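Local coordinates for kallistatin (Homo sapiens, PDB 6F4V), which inhibits tissue kallikrein as a secreted serpin, forming a stable equimolar complex with the protease that cleaves its reactive site, at residues L106-F109 against L110-M114; F292-L295 against F296-W299. One frame throughout, in Å; residues are numbered along the deposited sequence.

Interaction 1: residues L106-F109 against L110-M114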
ATOM      1  N   LEU A 106     -10.293 -26.675   5.942  1.00 36.55           N
ATOM      2  CA  LEU A 106     -11.625 -26.533   6.497  1.00 37.49           C
ATOM      3  C   LEU A 106     -12.473 -25.737   5.530  1.00 36.28           C
ATOM      4  O   LEU A 106     -12.068 -24.656   5.101  1.00 34.87           O
ATOM      5  CB  LEU A 106     -11.592 -25.882   7.878  1.00 38.06           C
ATOM      6  CG  LEU A 106     -11.021 -26.772   8.980  1.00 39.83           C
ATOM      7  CD1 LEU A 106     -10.721 -25.958  10.217  1.00 40.36           C
ATOM      8  CD2 LEU A 106     -11.956 -27.927   9.325  1.00 41.37           C
ATOM      9  N   ALA A 107     -13.631 -26.304   5.169  1.00 35.40           N
ATOM     10  CA  ALA A 107     -14.546 -25.696   4.192  1.00 35.56           C
ATOM     11  C   ALA A 107     -15.017 -24.289   4.616  1.00 34.83           C
ATOM     12  O   ALA A 107     -15.228 -23.428   3.770  1.00 33.38           O
ATOM     13  CB  ALA A 107     -15.753 -26.599   3.949  1.00 36.79           C
ATOM     14  N   LYS A 108     -15.181 -24.074   5.915  1.00 35.49           N
ATOM     15  CA  LYS A 108     -15.605 -22.771   6.426  1.00 37.88           C
ATOM     16  C   LYS A 108     -14.606 -21.672   6.082  1.00 36.38           C
ATOM     17  O   LYS A 108     -14.978 -20.604   5.617  1.00 34.78           O
ATOM     18  CB  LYS A 108     -15.794 -22.825   7.935  1.00 40.89           C
ATOM     19  CG  LYS A 108     -16.387 -21.565   8.538  1.00 44.01           C
ATOM     20  CD  LYS A 108     -16.350 -21.626  10.062  1.00 47.09           C
ATOM     21  CE  LYS A 108     -17.356 -20.644  10.663  1.00 49.40           C
ATOM     22  NZ  LYS A 108     -17.233 -19.273  10.086  1.00 50.46           N
ATOM     23  N   PHE A 109     -13.329 -21.955   6.324  1.00 34.93           N
ATOM     24  CA  PHE A 109     -12.270 -21.020   5.973  1.00 33.83           C
ATOM     25  C   PHE A 109     -12.265 -20.734   4.483  1.00 33.79           C
ATOM     26  O   PHE A 109     -12.248 -19.569   4.058  1.00 32.12           O
ATOM     27  CB  PHE A 109     -10.920 -21.592   6.426  1.00 33.29           C
ATOM     28  CG  PHE A 109      -9.741 -20.808   5.957  1.00 33.05           C
ATOM     29  CD1 PHE A 109      -9.501 -19.517   6.445  1.00 32.63           C
ATOM     30  CD2 PHE A 109      -8.853 -21.341   5.005  1.00 32.98           C
ATOM     31  CE1 PHE A 109      -8.405 -18.784   6.012  1.00 31.82           C
ATOM     32  CE2 PHE A 109      -7.764 -20.597   4.571  1.00 32.96           C
ATOM     33  CZ  PHE A 109      -7.538 -19.325   5.074  1.00 31.87           C
ATOM     34  N   LEU A 110     -12.308 -21.792   3.673  1.00 33.91           N
ATOM     35  CA  LEU A 110     -12.270 -21.597   2.233  1.00 35.23           C
ATOM     36  C   LEU A 110     -13.497 -20.787   1.769  1.00 35.78           C
ATOM     37  O   LEU A 110     -13.353 -19.839   1.014  1.00 35.07           O
ATOM     38  CB  LEU A 110     -12.176 -22.927   1.493  1.00 35.97           C
ATOM     39  CG  LEU A 110     -10.937 -23.791   1.762  1.00 36.31           C
ATOM     40  CD1 LEU A 110     -11.013 -25.051   0.897  1.00 37.67           C
ATOM     41  CD2 LEU A 110      -9.661 -23.014   1.470  1.00 36.13           C
ATOM     42  N   ASN A 111     -14.670 -21.153   2.272  1.00 37.14           N
ATOM     43  CA  ASN A 111     -15.924 -20.465   1.941  1.00 39.66           C
ATOM     44  C   ASN A 111     -15.882 -18.957   2.319  1.00 37.25           C
ATOM     45  O   ASN A 111     -16.248 -18.106   1.510  1.00 35.18           O
ATOM     46  CB  ASN A 111     -17.099 -21.156   2.643  1.00 42.86           C
ATOM     47  CG  ASN A 111     -18.449 -20.589   2.227  1.00 47.22           C
ATOM     48  OD1 ASN A 111     -18.661 -20.300   1.048  1.00 53.18           O
ATOM     49  ND2 ASN A 111     -19.377 -20.446   3.187  1.00 48.48           N
ATOM     50  N   ASP A 112     -15.441 -18.664   3.541  1.00 35.87           N
ATOM     51  CA  ASP A 112     -15.316 -17.276   4.039  1.00 36.11           C
ATOM     52  C   ASP A 112     -14.350 -16.450   3.174  1.00 35.23           C
ATOM     53  O   ASP A 112     -14.665 -15.308   2.812  1.00 33.99           O
ATOM     54  CB  ASP A 112     -14.837 -17.229   5.506  1.00 36.91           C
ATOM     55  CG  ASP A 112     -15.885 -17.720   6.530  1.00 39.22           C
ATOM     56  OD1 ASP A 112     -17.051 -17.945   6.196  1.00 39.33           O
ATOM     57  OD2 ASP A 112     -15.497 -17.878   7.712  1.00 40.64           O
ATOM     58  N   THR A 113     -13.187 -17.011   2.814  1.00 33.50           N
ATOM     59  CA  THR A 113     -12.237 -16.252   1.986  1.00 33.72           C
ATOM     60  C   THR A 113     -12.788 -15.950   0.587  1.00 34.05           C
ATOM     61  O   THR A 113     -12.545 -14.873   0.022  1.00 33.01           O
ATOM     62  CB  THR A 113     -10.855 -16.921   1.828  1.00 33.71           C
ATOM     63  OG1 THR A 113     -10.985 -18.182   1.151  1.00 34.67           O
ATOM     64  CG2 THR A 113     -10.186 -17.100   3.184  1.00 33.19           C
ATOM     65  N   MET A 114     -13.521 -16.904   0.027  1.00 35.71           N
ATOM     66  CA  MET A 114     -14.164 -16.683  -1.264  1.00 38.21           C
ATOM     67  C   MET A 114     -15.314 -15.670  -1.148  1.00 37.69           C
ATOM     68  O   MET A 114     -15.415 -14.775  -1.957  1.00 36.95           O
ATOM     69  CB  MET A 114     -14.665 -18.011  -1.837  1.00 41.47           C
ATOM     70  CG  MET A 114     -13.542 -18.855  -2.407  1.00 44.88           C
ATOM     71  SD  MET A 114     -14.100 -20.453  -3.062  1.00 52.17           S
ATOM     72  CE  MET A 114     -14.130 -21.412  -1.575  1.00 50.98           C
TER
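F109 and T113, one turn apart on helix 107-117, meet through a methyl group: T113 CG2 sits over one face of the F109 ring, 4.1 Å from its centroid and displaced toward the rim, a CH-pi contact. The same turn is bound through the backbone, T113 N donating to F109 O at 3.0 Å. With chi1 at 63°, T113 places its hydroxyl between its own backbone N and carbonyl carbon, from where OG1 turns back along the helix and donates to L110 O at 2.9 Å. That carbonyl also takes the regular helical bond from M114 N, and two donors therefore converge on it. L106, the N-cap residue, opens the helix with its carbonyl, which receives L110 N at 3.2 Å. The next two residues continue the i to i+4 pattern, N111 N to A107 O at 2.8 Å and D112 N to K108 O at 2.9 Å. On the solvent side, K108 runs out extended and bends at its last torsion (chi4 -50°), bringing NZ to D112 OD2 at 3.3 Å, a salt bridge whose hydrogen bond is weak. Inward, F109, L110 and T113 all touch L97 of strand 89-100. Chemically the turn is divided: the T113 methyl, the F109 ring and the L110 side chain pack on strand 89-100, T113 spends its hydroxyl on the backbone within that packing, and the long K108-D112 ion pair on the exposed side probably adds little beyond the bonds of the helix itself.

Interaction 2: residues F292-L295 against F296-W299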
ATOM      1  N   PHE A 292       2.083  -7.703  16.014  1.00 25.82           N
ATOM      2  CA  PHE A 292       1.847  -9.049  15.495  1.00 26.70           C
ATOM      3  C   PHE A 292       2.791 -10.094  16.114  1.00 27.30           C
ATOM      4  O   PHE A 292       3.099 -11.099  15.478  1.00 26.66           O
ATOM      5  CB  PHE A 292       1.956  -9.062  13.970  1.00 25.89           C
ATOM      6  CG  PHE A 292       0.928  -8.169  13.296  1.00 25.42           C
ATOM      7  CD1 PHE A 292       1.145  -6.802  13.202  1.00 25.33           C
ATOM      8  CD2 PHE A 292      -0.257  -8.690  12.830  1.00 25.54           C
ATOM      9  CE1 PHE A 292       0.216  -5.971  12.593  1.00 24.96           C
ATOM     10  CE2 PHE A 292      -1.198  -7.863  12.214  1.00 26.40           C
ATOM     11  CZ  PHE A 292      -0.950  -6.517  12.090  1.00 25.17           C
ATOM     12  N   THR A 293       3.220  -9.881  17.355  1.00 29.01           N
ATOM     13  CA  THR A 293       4.086 -10.875  18.008  1.00 29.78           C
ATOM     14  C   THR A 293       3.414 -12.242  18.124  1.00 29.76           C
ATOM     15  O   THR A 293       4.066 -13.256  17.861  1.00 31.11           O
ATOM     16  CB  THR A 293       4.545 -10.408  19.390  1.00 31.67           C
ATOM     17  OG1 THR A 293       3.385 -10.032  20.154  1.00 34.88           O
ATOM     18  CG2 THR A 293       5.463  -9.260  19.246  1.00 31.49           C
ATOM     19  N   ASP A 294       2.130 -12.292  18.458  1.00 29.45           N
ATOM     20  CA  ASP A 294       1.437 -13.582  18.566  1.00 29.59           C
ATOM     21  C   ASP A 294       1.482 -14.351  17.261  1.00 28.85           C
ATOM     22  O   ASP A 294       1.856 -15.530  17.242  1.00 28.61           O
ATOM     23  CB  ASP A 294      -0.010 -13.452  19.030  1.00 30.03           C
ATOM     24  CG  ASP A 294      -0.737 -14.801  19.046  1.00 31.56           C
ATOM     25  OD1 ASP A 294      -0.498 -15.549  20.019  1.00 32.93           O
ATOM     26  OD2 ASP A 294      -1.506 -15.113  18.089  1.00 29.41           O
ATOM     27  N   LEU A 295       1.102 -13.693  16.167  1.00 27.24           N
ATOM     28  CA  LEU A 295       0.997 -14.375  14.881  1.00 27.27           C
ATOM     29  C   LEU A 295       2.297 -15.038  14.436  1.00 27.33           C
ATOM     30  O   LEU A 295       2.283 -16.143  13.837  1.00 28.23           O
ATOM     31  CB  LEU A 295       0.487 -13.402  13.782  1.00 26.70           C
ATOM     32  CG  LEU A 295       0.447 -13.960  12.366  1.00 26.65           C
ATOM     33  CD1 LEU A 295      -0.482 -15.165  12.303  1.00 27.49           C
ATOM     34  CD2 LEU A 295      -0.019 -12.922  11.346  1.00 26.77           C
ATOM     35  N   PHE A 296       3.406 -14.366  14.692  1.00 27.83           N
ATOM     36  CA  PHE A 296       4.731 -14.855  14.284  1.00 28.65           C
ATOM     37  C   PHE A 296       5.450 -15.665  15.361  1.00 30.60           C
ATOM     38  O   PHE A 296       6.646 -15.919  15.232  1.00 34.81           O
ATOM     39  CB  PHE A 296       5.575 -13.682  13.803  1.00 28.88           C
ATOM     40  CG  PHE A 296       5.041 -13.094  12.528  1.00 28.00           C
ATOM     41  CD1 PHE A 296       5.190 -13.788  11.336  1.00 28.09           C
ATOM     42  CD2 PHE A 296       4.323 -11.916  12.532  1.00 27.99           C
ATOM     43  CE1 PHE A 296       4.637 -13.288  10.150  1.00 28.40           C
ATOM     44  CE2 PHE A 296       3.821 -11.391  11.346  1.00 27.32           C
ATOM     45  CZ  PHE A 296       3.984 -12.079  10.161  1.00 27.25           C
ATOM     46  N   SER A 297       4.718 -16.114  16.371  1.00 29.22           N
ATOM     47  CA  SER A 297       5.292 -16.895  17.468  1.00 28.86           C
ATOM     48  C   SER A 297       4.879 -18.339  17.363  1.00 28.45           C
ATOM     49  O   SER A 297       3.989 -18.705  16.596  1.00 28.25           O
ATOM     50  CB  SER A 297       4.815 -16.332  18.808  1.00 29.05           C
ATOM     51  OG  SER A 297       3.466 -16.709  19.053  1.00 28.69           O
ATOM     52  N   LYS A 298       5.512 -19.159  18.204  1.00 28.75           N
ATOM     53  CA  LYS A 298       5.142 -20.536  18.369  1.00 28.90           C
ATOM     54  C   LYS A 298       3.721 -20.731  18.946  1.00 28.72           C
ATOM     55  O   LYS A 298       3.202 -21.873  18.962  1.00 29.06           O
ATOM     56  CB  LYS A 298       6.193 -21.216  19.275  1.00 29.97           C
ATOM     57  CG  LYS A 298       6.130 -20.819  20.745  1.00 30.48           C
ATOM     58  CD  LYS A 298       7.255 -21.459  21.561  1.00 31.73           C
ATOM     59  CE  LYS A 298       8.588 -20.824  21.364  1.00 32.52           C
ATOM     60  NZ  LYS A 298       8.626 -19.483  21.982  1.00 33.73           N
ATOM     61  N   TRP A 299       3.096 -19.655  19.446  1.00 27.15           N
ATOM     62  CA  TRP A 299       1.804 -19.728  20.106  1.00 27.20           C
ATOM     63  C   TRP A 299       0.579 -19.442  19.235  1.00 27.75           C
ATOM     64  O   TRP A 299      -0.539 -19.623  19.690  1.00 27.95           O
ATOM     65  CB  TRP A 299       1.791 -18.792  21.312  1.00 27.07           C
ATOM     66  CG  TRP A 299       2.961 -19.028  22.186  1.00 27.23           C
ATOM     67  CD1 TRP A 299       4.051 -18.242  22.321  1.00 27.32           C
ATOM     68  CD2 TRP A 299       3.180 -20.178  23.014  1.00 27.59           C
ATOM     69  NE1 TRP A 299       4.932 -18.817  23.223  1.00 28.52           N
ATOM     70  CE2 TRP A 299       4.422 -20.010  23.646  1.00 27.79           C
ATOM     71  CE3 TRP A 299       2.444 -21.335  23.269  1.00 27.74           C
ATOM     72  CZ2 TRP A 299       4.946 -20.952  24.545  1.00 28.58           C
ATOM     73  CZ3 TRP A 299       2.992 -22.292  24.186  1.00 28.01           C
ATOM     74  CH2 TRP A 299       4.195 -22.077  24.785  1.00 28.34           C
TER
HETATM   75  O   HOH W   1       3.345 -18.575  13.892  1.00 34.61           O
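S297 reaches back to D294 with two donors on one acceptor: OG lies 2.7 Å from D294 O, and the backbone N of S297 lies 3.0 Å from the same oxygen. They arrive differently, the hydroxyl tilted 19° from the carbonyl plane and the amide well above it. The amide bond closes a type I beta turn from D294 to S297. A chi1 of 76° sets the serine hydroxyl between its own N and carbonyl carbon, pointing back over the turn; OG also accepts from W299 N at 3.0 Å, which makes an ST turn. Within the type I turn, F296 folds back on F292, which precedes it. F292 O stands at the edge of the F296 ring, near its plane and 3.3 Å from CD2, while the weak bond from F296 N to that same oxygen spans 3.4 Å. Beside it, CB of F292 touches F296 CE2. L295 CG lies over one face of the F296 ring, and L295 CD2 comes 4.1 Å from F296 CE2. A water bridges the backbone beyond, donating to L295 O at 2.7 Å and to S297 O. The carboxylate of D294 has its strongest partner outside the turn: OD2 bonds to S51 OG, and OD1 more weakly to H50 NE2, which ties the turn to the start of helix 49-58. In the fold, this irregular segment runs between helix 283-286 and strand 312-324. L295 reaches Y40 and L43 of helix 33-44 as well as I55 of helix 49-58; F292 also packs on I55, and F296 touches Y40, placing the turn against both helices.

Both contacts are local ones, each within a few consecutive residues of the single serpin domain, and they come in series along the chain, 106-114 well before 292-299. Their centres lie 23 Å apart and their nearest atoms about 11 Å, with no touch between them. Interaction 1 belongs to the beta-alpha-beta unit of strand 89-100, helix 107-117 and strand 120-124, at one margin of the eight-stranded mixed sheet; interaction 2 lies in the loop leading to strand 312-324 of that same sheet. One packs a regular helix on strand 89-100; the other, a type I beta turn, sets its loop against helices 33-44 and 49-58.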